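Local coordinates for protein probable M18-family aminopeptidase 1 (Thermotoga maritima, PDB 2GLF) that is probably a zinc-dependent aminopeptidase of the M18 family, removing residues from the N terminus of peptides, and carries manganese in this crystal, at residues A[295-300]-A[314-319]; A[81-86]-A[310-315]; A[60-65]-A[301-306]. All coordinates share one frame; numbering follows the deposited sequence.

Contact 1: residues A[295-300]-A[314-319]; sequences KALRQI and DEVLEN
Leu-297 of helix 292-303 faces Val-316 and Leu-317 of helix 310-318, and between 295-300 and 314-319 the touching is methyl to methyl. One branch of the leucine takes part: CD1 of Leu-297 lies 4.4 Å from CG1 of Val-316 and equally 4.4 Å from CD2 of Leu-317, so it sits loosely between the two and the pairing is light. Val-316 has its CA-CB bond directed at the other helix; Leu-317 starts off to the flank, and its longer chain brings CD2 back. The backbones stay 8.7 Å apart between CA of Leu-297 and CA of Val-316, a distance that branched aliphatic side chains span. Leu-313 adds to this apolar layer, and Phe-76 of strand 73-77 backs Leu-297 from the sheet.

Polar links run around this layer. Arg-298 forms a salt bridge with Glu-310 of its own chain and another with Asp-314 of a second subunit, while Asp-314 here is paired with Arg-298 and Arg-291 of a third. Asn-319 is the first residue to leave helix 310-318, though its N still binds O of Glu-315.

The chemistry thus combines a light, buried apolar contact with an arginine that pairs both within the chain and across subunits.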
loop_
_atom_site.group_PDB
_atom_site.type_symbol
_atom_site.label_atom_id
_atom_site.label_comp_id
_atom_site.label_asym_id
_atom_site.label_seq_id
_atom_site.Cartn_x
_atom_site.Cartn_y
_atom_site.Cartn_z
ATOM N N LYS A 295 -9.713 -48.924 -28.420
ATOM C CA LYS A 295 -10.823 -49.561 -29.107
ATOM C C LYS A 295 -10.406 -49.776 -30.551
ATOM O O LYS A 295 -10.847 -50.725 -31.199
ATOM C CB LYS A 295 -12.068 -48.676 -29.048
ATOM C CG LYS A 295 -13.191 -49.136 -29.951
ATOM C CD LYS A 295 -14.456 -48.360 -29.685
ATOM C CE LYS A 295 -15.400 -48.450 -30.860
ATOM N NZ LYS A 295 -14.834 -47.778 -32.066
ATOM N N ALA A 296 -9.548 -48.889 -31.047
ATOM C CA ALA A 296 -9.045 -48.976 -32.416
ATOM C C ALA A 296 -8.048 -50.115 -32.538
ATOM O O ALA A 296 -8.019 -50.816 -33.545
ATOM C CB ALA A 296 -8.377 -47.666 -32.819
ATOM N N LEU A 297 -7.229 -50.292 -31.508
ATOM C CA LEU A 297 -6.230 -51.348 -31.518
ATOM C C LEU A 297 -6.849 -52.724 -31.270
ATOM O O LEU A 297 -6.444 -53.712 -31.882
ATOM C CB LEU A 297 -5.133 -51.046 -30.488
ATOM C CG LEU A 297 -4.302 -49.786 -30.775
ATOM C CD1 LEU A 297 -3.058 -49.798 -29.910
ATOM C CD2 LEU A 297 -3.897 -49.727 -32.240
ATOM N N ARG A 298 -7.834 -52.787 -30.381
ATOM C CA ARG A 298 -8.499 -54.052 -30.094
ATOM C C ARG A 298 -9.205 -54.579 -31.344
ATOM O O ARG A 298 -9.167 -55.776 -31.631
ATOM C CB ARG A 298 -9.511 -53.886 -28.953
ATOM C CG ARG A 298 -8.909 -54.009 -27.565
ATOM C CD ARG A 298 -10.002 -54.153 -26.515
ATOM N NE ARG A 298 -10.739 -52.910 -26.310
ATOM C CZ ARG A 298 -10.331 -51.918 -25.522
ATOM N NH1 ARG A 298 -9.193 -52.022 -24.853
ATOM N NH2 ARG A 298 -11.057 -50.815 -25.411
ATOM N N GLN A 299 -9.846 -53.684 -32.091
ATOM C CA GLN A 299 -10.542 -54.088 -33.304
ATOM C C GLN A 299 -9.555 -54.779 -34.235
ATOM O O GLN A 299 -9.845 -55.835 -34.794
ATOM C CB GLN A 299 -11.145 -52.871 -34.002
ATOM C CG GLN A 299 -11.972 -53.214 -35.225
ATOM C CD GLN A 299 -13.116 -54.164 -34.911
ATOM O OE1 GLN A 299 -13.952 -53.887 -34.048
ATOM N NE2 GLN A 299 -13.157 -55.292 -35.614
ATOM N N ILE A 300 -8.383 -54.176 -34.385
ATOM C CA ILE A 300 -7.345 -54.721 -35.243
ATOM C C ILE A 300 -6.832 -56.050 -34.688
ATOM O O ILE A 300 -6.539 -56.976 -35.450
ATOM C CB ILE A 300 -6.170 -53.714 -35.387
ATOM C CG1 ILE A 300 -6.646 -52.490 -36.179
ATOM C CG2 ILE A 300 -4.961 -54.384 -36.066
ATOM C CD1 ILE A 300 -5.610 -51.398 -36.302
ATOM N N ASP A 314 -1.552 -55.820 -23.832
ATOM C CA ASP A 314 -0.425 -55.594 -22.944
ATOM C C ASP A 314 0.865 -55.607 -23.745
ATOM O O ASP A 314 1.619 -54.636 -23.725
ATOM C CB ASP A 314 -0.355 -56.673 -21.865
ATOM C CG ASP A 314 -1.401 -56.494 -20.790
ATOM O OD1 ASP A 314 -1.708 -55.328 -20.462
ATOM O OD2 ASP A 314 -1.898 -57.515 -20.260
ATOM N N GLU A 315 1.110 -56.708 -24.456
ATOM C CA GLU A 315 2.323 -56.835 -25.258
ATOM C C GLU A 315 2.313 -55.766 -26.336
ATOM O O GLU A 315 3.310 -55.072 -26.533
ATOM C CB GLU A 315 2.414 -58.215 -25.913
ATOM C CG GLU A 315 3.725 -58.442 -26.662
ATOM C CD GLU A 315 3.763 -59.759 -27.426
ATOM O OE1 GLU A 315 4.819 -60.081 -28.016
ATOM O OE2 GLU A 315 2.737 -60.472 -27.442
ATOM N N VAL A 316 1.185 -55.638 -27.030
ATOM C CA VAL A 316 1.064 -54.639 -28.081
ATOM C C VAL A 316 1.567 -53.306 -27.537
ATOM O O VAL A 316 2.538 -52.751 -28.057
ATOM C CB VAL A 316 -0.409 -54.486 -28.564
ATOM C CG1 VAL A 316 -0.496 -53.417 -29.646
ATOM C CG2 VAL A 316 -0.930 -55.817 -29.104
ATOM N N LEU A 317 0.928 -52.804 -26.483
ATOM C CA LEU A 317 1.335 -51.534 -25.881
ATOM C C LEU A 317 2.729 -51.617 -25.264
ATOM O O LEU A 317 3.451 -50.624 -25.235
ATOM C CB LEU A 317 0.331 -51.104 -24.811
ATOM C CG LEU A 317 -1.085 -50.797 -25.300
ATOM C CD1 LEU A 317 -2.059 -50.861 -24.121
ATOM C CD2 LEU A 317 -1.112 -49.434 -25.982
ATOM N N GLU A 318 3.095 -52.800 -24.769
ATOM C CA GLU A 318 4.408 -53.042 -24.163
ATOM C C GLU A 318 5.496 -52.632 -25.160
ATOM O O GLU A 318 6.496 -52.005 -24.805
ATOM C CB GLU A 318 4.547 -54.525 -23.828
ATOM C CG GLU A 318 5.032 -54.800 -22.426
ATOM C CD GLU A 318 6.379 -54.185 -22.154
ATOM O OE1 GLU A 318 6.480 -52.939 -22.190
ATOM O OE2 GLU A 318 7.336 -54.951 -21.910
ATOM N N ASN A 319 5.298 -53.028 -26.410
ATOM C CA ASN A 319 6.201 -52.659 -27.485
ATOM C C ASN A 319 5.471 -51.437 -28.021
ATOM O O ASN A 319 4.515 -50.980 -27.391
ATOM C CB ASN A 319 6.261 -53.764 -28.538
ATOM C CG ASN A 319 6.607 -55.120 -27.939
ATOM O OD1 ASN A 319 7.610 -55.267 -27.237
ATOM N ND2 ASN A 319 5.775 -56.116 -28.215
#

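Contact 2: residues A[81-86]-A[310-315]; sequences DLKRGL and EFVLDE
Lys-83 lies with the aliphatic part of its side chain against Val-312 and Glu-315 on helix 310-318, at the surface of the subunit. Its CG is anti to the carbonyl carbon (chi1 -82°), and the chain then bends at both chi3 and chi4. The bends turn the ammonium group back toward its own loop, where NZ of Lys-83 forms a long salt bridge, 3.7 Å, with OD1 of Asp-81. What remains facing the helix is methylene: CG of Lys-83 packs at 3.7 Å on CG1 of Val-312, the branch that stands anti to the valine N.

Glu-315 behaves differently. With CG anti to its backbone N (chi1 -175°) and the rest of the chain extended, it reaches across to the lysine methylenes, but the exact position of its carboxylate is doubtful because the model is too close there. The opposite charges do not meet, for NZ of Lys-83 remains 5.3 Å from OE2 of Glu-315.

The loop keeps its own shape. Asp-81 makes an Asx turn, its OD2 accepting from N of Lys-83 at 3.1 Å; the bond is nearly straight at the hydrogen (173°) but arrives from above the carboxylate plane. Gly-85, with a positive phi that glycine adopts readily, follows the 3-10 turn 82-84. Deeper in, Leu-82 packs on Ile-300 and Leu-301 of helix 292-303.

Lysine suits this position because its long chain offers methylenes to the helix and a charge that pairs, at long range, with Asp-81; any attraction to Glu-315 is probably a longer-range electrostatic one.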
loop_
_atom_site.group_PDB
_atom_site.type_symbol
_atom_site.label_atom_id
_atom_site.label_comp_id
_atom_site.label_asym_id
_atom_site.label_seq_id
_atom_site.Cartn_x
_atom_site.Cartn_y
_atom_site.Cartn_z
ATOM N N ASP A 81 2.206 -58.630 -37.260
ATOM C CA ASP A 81 1.400 -58.986 -36.109
ATOM C C ASP A 81 1.478 -57.801 -35.129
ATOM O O ASP A 81 2.574 -57.380 -34.752
ATOM C CB ASP A 81 1.978 -60.258 -35.483
ATOM C CG ASP A 81 1.238 -60.695 -34.243
ATOM O OD1 ASP A 81 1.688 -61.676 -33.620
ATOM O OD2 ASP A 81 0.215 -60.070 -33.888
ATOM N N LEU A 82 0.334 -57.252 -34.724
ATOM C CA LEU A 82 0.351 -56.119 -33.796
ATOM C C LEU A 82 1.118 -56.414 -32.527
ATOM O O LEU A 82 1.540 -55.493 -31.830
ATOM C CB LEU A 82 -1.055 -55.676 -33.404
ATOM C CG LEU A 82 -1.825 -54.751 -34.343
ATOM C CD1 LEU A 82 -2.860 -53.992 -33.503
ATOM C CD2 LEU A 82 -0.880 -53.772 -35.041
ATOM N N LYS A 83 1.288 -57.695 -32.217
ATOM C CA LYS A 83 2.016 -58.066 -31.013
ATOM C C LYS A 83 3.443 -57.541 -31.064
ATOM O O LYS A 83 4.086 -57.372 -30.032
ATOM C CB LYS A 83 2.016 -59.588 -30.821
ATOM C CG LYS A 83 0.753 -60.134 -30.163
ATOM C CD LYS A 83 1.019 -61.488 -29.518
ATOM C CE LYS A 83 0.992 -62.629 -30.519
ATOM N NZ LYS A 83 -0.403 -63.004 -30.879
ATOM N N ARG A 84 3.938 -57.274 -32.267
ATOM C CA ARG A 84 5.292 -56.756 -32.412
ATOM C C ARG A 84 5.307 -55.256 -32.121
ATOM O O ARG A 84 6.358 -54.614 -32.180
ATOM C CB ARG A 84 5.809 -57.013 -33.824
ATOM C CG ARG A 84 5.659 -58.450 -34.263
ATOM C CD ARG A 84 6.439 -58.714 -35.530
ATOM N NE ARG A 84 7.878 -58.601 -35.316
ATOM C CZ ARG A 84 8.560 -59.315 -34.426
ATOM N NH1 ARG A 84 7.935 -60.196 -33.656
ATOM N NH2 ARG A 84 9.872 -59.158 -34.315
ATOM N N GLY A 85 4.133 -54.712 -31.803
ATOM C CA GLY A 85 4.008 -53.295 -31.510
ATOM C C GLY A 85 4.010 -52.476 -32.783
ATOM O O GLY A 85 4.156 -53.022 -33.879
ATOM N N LEU A 86 3.836 -51.169 -32.659
ATOM C CA LEU A 86 3.853 -50.312 -33.835
ATOM C C LEU A 86 4.491 -48.971 -33.532
ATOM O O LEU A 86 4.702 -48.623 -32.371
ATOM C CB LEU A 86 2.436 -50.122 -34.408
ATOM C CG LEU A 86 1.206 -49.753 -33.572
ATOM C CD1 LEU A 86 -0.018 -49.739 -34.490
ATOM C CD2 LEU A 86 0.993 -50.759 -32.447
ATOM N N GLU A 310 -7.480 -57.889 -24.123
ATOM C CA GLU A 310 -6.902 -56.992 -23.134
ATOM C C GLU A 310 -5.516 -57.492 -22.726
ATOM O O GLU A 310 -4.634 -56.702 -22.403
ATOM C CB GLU A 310 -7.812 -56.899 -21.909
ATOM C CG GLU A 310 -7.576 -55.665 -21.057
ATOM C CD GLU A 310 -7.624 -54.380 -21.868
ATOM O OE1 GLU A 310 -8.519 -54.252 -22.731
ATOM O OE2 GLU A 310 -6.773 -53.494 -21.641
ATOM N N PHE A 311 -5.328 -58.810 -22.758
ATOM C CA PHE A 311 -4.052 -59.423 -22.398
ATOM C C PHE A 311 -3.039 -59.322 -23.536
ATOM O O PHE A 311 -1.833 -59.200 -23.301
ATOM C CB PHE A 311 -4.257 -60.891 -22.034
ATOM C CG PHE A 311 -2.974 -61.660 -21.883
ATOM C CD1 PHE A 311 -2.058 -61.323 -20.894
ATOM C CD2 PHE A 311 -2.679 -62.718 -22.737
ATOM C CE1 PHE A 311 -0.866 -62.030 -20.758
ATOM C CE2 PHE A 311 -1.492 -63.428 -22.608
ATOM C CZ PHE A 311 -0.585 -63.084 -21.618
ATOM N N VAL A 312 -3.535 -59.397 -24.766
ATOM C CA VAL A 312 -2.683 -59.296 -25.945
ATOM C C VAL A 312 -2.262 -57.840 -26.124
ATOM O O VAL A 312 -1.161 -57.550 -26.596
ATOM C CB VAL A 312 -3.425 -59.753 -27.205
ATOM C CG1 VAL A 312 -2.462 -59.794 -28.380
ATOM C CG2 VAL A 312 -4.065 -61.114 -26.964
ATOM N N LEU A 313 -3.154 -56.929 -25.743
ATOM C CA LEU A 313 -2.887 -55.501 -25.826
ATOM C C LEU A 313 -1.666 -55.164 -24.987
ATOM O O LEU A 313 -0.856 -54.319 -25.372
ATOM C CB LEU A 313 -4.070 -54.706 -25.290
ATOM C CG LEU A 313 -4.871 -53.893 -26.298
ATOM C CD1 LEU A 313 -5.884 -53.063 -25.535
ATOM C CD2 LEU A 313 -3.942 -52.999 -27.119
ATOM N N ASP A 314 -1.552 -55.820 -23.832
ATOM C CA ASP A 314 -0.425 -55.594 -22.944
ATOM C C ASP A 314 0.865 -55.607 -23.745
ATOM O O ASP A 314 1.619 -54.636 -23.725
ATOM C CB ASP A 314 -0.355 -56.673 -21.865
ATOM C CG ASP A 314 -1.401 -56.494 -20.790
ATOM O OD1 ASP A 314 -1.708 -55.328 -20.462
ATOM O OD2 ASP A 314 -1.898 -57.515 -20.260
ATOM N N GLU A 315 1.110 -56.708 -24.456
ATOM C CA GLU A 315 2.323 -56.835 -25.258
ATOM C C GLU A 315 2.313 -55.766 -26.336
ATOM O O GLU A 315 3.310 -55.072 -26.533
ATOM C CB GLU A 315 2.414 -58.215 -25.913
ATOM C CG GLU A 315 3.725 -58.442 -26.662
ATOM C CD GLU A 315 3.763 -59.759 -27.426
ATOM O OE1 GLU A 315 4.819 -60.081 -28.016
ATOM O OE2 GLU A 315 2.737 -60.472 -27.442
#

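Contact 3: residues A[60-65]-A[301-306]; sequences MNMTVY and LKMQGA
Met-62 and Met-303, both selenomethionines, hold CG anti to the carbonyl carbon (chi1 -55° and -62°), continue extended through chi2, and bend at chi3, which brings the end of one chain to the other. They meet where a Schellman motif ends helix 292-303, beside the residues leading into strand 64-67 of the mixed sheet. The terminal CE of Met-62 approaches SE of Met-303 at 3.5 Å, and the two chains run obliquely past each other. Long, flexible and unbranched, these side chains can adapt their shape to the packing between a helix end and the loop that enters strand 64-67; Leu-52 and Phe-55 also pack on Met-62.

A second, looser pair lies nearer the surface. Selenomethionine Met-60, bent at chi2 and chi3, folds its SE toward the extended side chain of Gln-304. Gln-304 also packs on Val-78 and Asp-81 of the loop after strand 73-77.

The helix end is organised by backbone bonds. Gly-305 is the C-prime residue; its positive phi suits a residue without a side chain, and N of Gly-305 binds O of Lys-302 at 2.7 Å. Lys-302 itself turns NZ toward O of Ala-306 and also bridges to Asp-308 of a second subunit. O of Leu-301 takes two donors from opposite faces of its plane, N of Gln-304 at 2.9 Å and N of Ala-306 at 2.7 Å.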
loop_
_atom_site.group_PDB
_atom_site.type_symbol
_atom_site.label_atom_id
_atom_site.label_comp_id
_atom_site.label_asym_id
_atom_site.label_seq_id
_atom_site.Cartn_x
_atom_site.Cartn_y
_atom_site.Cartn_z
HETATM N N MSE A 60 -2.830 -58.986 -41.682
HETATM C CA MSE A 60 -1.397 -58.754 -41.629
HETATM C C MSE A 60 -0.999 -57.574 -42.487
HETATM O O MSE A 60 0.104 -57.052 -42.357
HETATM C CB MSE A 60 -0.648 -60.007 -42.079
HETATM C CG MSE A 60 0.216 -60.630 -40.994
HETATM SE SE MSE A 60 -0.667 -60.711 -39.272
HETATM C CE MSE A 60 -2.266 -61.681 -39.769
ATOM N N ASN A 61 -1.893 -57.154 -43.369
ATOM C CA ASN A 61 -1.603 -56.017 -44.221
ATOM C C ASN A 61 -2.836 -55.145 -44.398
ATOM O O ASN A 61 -3.673 -55.404 -45.263
ATOM C CB ASN A 61 -1.088 -56.474 -45.583
ATOM C CG ASN A 61 -0.668 -55.312 -46.460
ATOM O OD1 ASN A 61 -1.504 -54.561 -46.963
ATOM N ND2 ASN A 61 0.638 -55.146 -46.635
HETATM N N MSE A 62 -2.939 -54.111 -43.567
HETATM C CA MSE A 62 -4.071 -53.197 -43.611
HETATM C C MSE A 62 -3.590 -51.758 -43.726
HETATM O O MSE A 62 -2.552 -51.392 -43.175
HETATM C CB MSE A 62 -4.910 -53.319 -42.332
HETATM C CG MSE A 62 -5.404 -54.716 -41.993
HETATM SE SE MSE A 62 -6.295 -54.816 -40.251
HETATM C CE MSE A 62 -7.969 -54.010 -40.737
ATOM N N THR A 63 -4.355 -50.951 -44.449
ATOM C CA THR A 63 -4.075 -49.531 -44.611
ATOM C C THR A 63 -5.430 -48.919 -44.263
ATOM O O THR A 63 -6.163 -48.421 -45.118
ATOM C CB THR A 63 -3.682 -49.196 -46.058
ATOM O OG1 THR A 63 -4.722 -49.622 -46.945
ATOM C CG2 THR A 63 -2.392 -49.901 -46.432
ATOM N N VAL A 64 -5.749 -48.980 -42.976
ATOM C CA VAL A 64 -7.027 -48.520 -42.464
ATOM C C VAL A 64 -7.009 -47.240 -41.660
ATOM O O VAL A 64 -5.952 -46.693 -41.353
ATOM C CB VAL A 64 -7.645 -49.594 -41.566
ATOM C CG1 VAL A 64 -7.907 -50.861 -42.370
ATOM C CG2 VAL A 64 -6.705 -49.879 -40.403
ATOM N N TYR A 65 -8.204 -46.778 -41.314
ATOM C CA TYR A 65 -8.359 -45.582 -40.510
ATOM C C TYR A 65 -9.735 -45.579 -39.872
ATOM O O TYR A 65 -10.702 -46.054 -40.455
ATOM C CB TYR A 65 -8.169 -44.316 -41.359
ATOM C CG TYR A 65 -9.261 -44.048 -42.364
ATOM C CD1 TYR A 65 -10.552 -43.700 -41.953
ATOM C CD2 TYR A 65 -9.007 -44.140 -43.735
ATOM C CE1 TYR A 65 -11.567 -43.455 -42.884
ATOM C CE2 TYR A 65 -10.012 -43.893 -44.676
ATOM C CZ TYR A 65 -11.289 -43.557 -44.245
ATOM O OH TYR A 65 -12.294 -43.363 -45.171
ATOM N N LEU A 301 -6.731 -56.143 -33.365
ATOM C CA LEU A 301 -6.259 -57.367 -32.728
ATOM C C LEU A 301 -7.217 -58.538 -32.951
ATOM O O LEU A 301 -6.781 -59.652 -33.268
ATOM C CB LEU A 301 -6.050 -57.143 -31.227
ATOM C CG LEU A 301 -4.774 -56.387 -30.848
ATOM C CD1 LEU A 301 -4.723 -56.190 -29.339
ATOM C CD2 LEU A 301 -3.555 -57.168 -31.323
ATOM N N LYS A 302 -8.516 -58.289 -32.785
ATOM C CA LYS A 302 -9.519 -59.332 -32.981
ATOM C C LYS A 302 -9.434 -59.815 -34.413
ATOM O O LYS A 302 -9.519 -61.014 -34.680
ATOM C CB LYS A 302 -10.922 -58.795 -32.713
ATOM C CG LYS A 302 -11.129 -58.340 -31.289
ATOM C CD LYS A 302 -10.906 -59.473 -30.298
ATOM C CE LYS A 302 -11.974 -60.542 -30.432
ATOM N NZ LYS A 302 -11.801 -61.607 -29.409
HETATM N N MSE A 303 -9.257 -58.868 -35.329
HETATM C CA MSE A 303 -9.150 -59.187 -36.742
HETATM C C MSE A 303 -7.946 -60.081 -37.024
HETATM O O MSE A 303 -7.927 -60.811 -38.009
HETATM C CB MSE A 303 -9.062 -57.906 -37.562
HETATM C CG MSE A 303 -10.297 -57.040 -37.434
HETATM SE SE MSE A 303 -10.234 -55.492 -38.577
HETATM C CE MSE A 303 -11.417 -56.081 -40.005
ATOM N N GLN A 304 -6.943 -60.019 -36.155
ATOM C CA GLN A 304 -5.760 -60.848 -36.309
ATOM C C GLN A 304 -5.916 -62.104 -35.460
ATOM O O GLN A 304 -4.955 -62.837 -35.229
ATOM C CB GLN A 304 -4.513 -60.078 -35.894
ATOM C CG GLN A 304 -4.150 -58.978 -36.865
ATOM C CD GLN A 304 -2.814 -58.327 -36.557
ATOM O OE1 GLN A 304 -2.353 -57.457 -37.300
ATOM N NE2 GLN A 304 -2.187 -58.742 -35.459
ATOM N N GLY A 305 -7.137 -62.336 -34.991
ATOM C CA GLY A 305 -7.416 -63.511 -34.189
ATOM C C GLY A 305 -7.149 -63.387 -32.703
ATOM O O GLY A 305 -7.099 -64.402 -32.012
ATOM N N ALA A 306 -6.983 -62.166 -32.199
ATOM C CA ALA A 306 -6.720 -61.967 -30.770
ATOM C C ALA A 306 -7.683 -62.801 -29.934
ATOM O O ALA A 306 -8.897 -62.774 -30.149
ATOM C CB ALA A 306 -6.857 -60.491 -30.409
#

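How the contacts relate
From the N terminus, 60-65 comes first, leading into strand 64-67; the loop segment 81-86 follows, between strands 73-77 and 87-92. The chain then travels more than 200 residues before helix 292-303 supplies 295-300 and most of 301-306, and helix 310-318 supplies 310-315 and most of 314-319. Contact 1 closes a short helix-to-helix turn; contacts 2 and 3 close long loops that cross, since 81-86 lies within the span from 60-65 to 301-306 and its partner beyond it. Contact 1 likewise crosses contact 3, whereas contacts 1 and 2 end on the same stretch of helix 310-318, sharing Asp-314 and Glu-315. Leu-301 touches Val-316, Leu-313 and Leu-82, so the two helices and the loop before strand 87-92 are packed together.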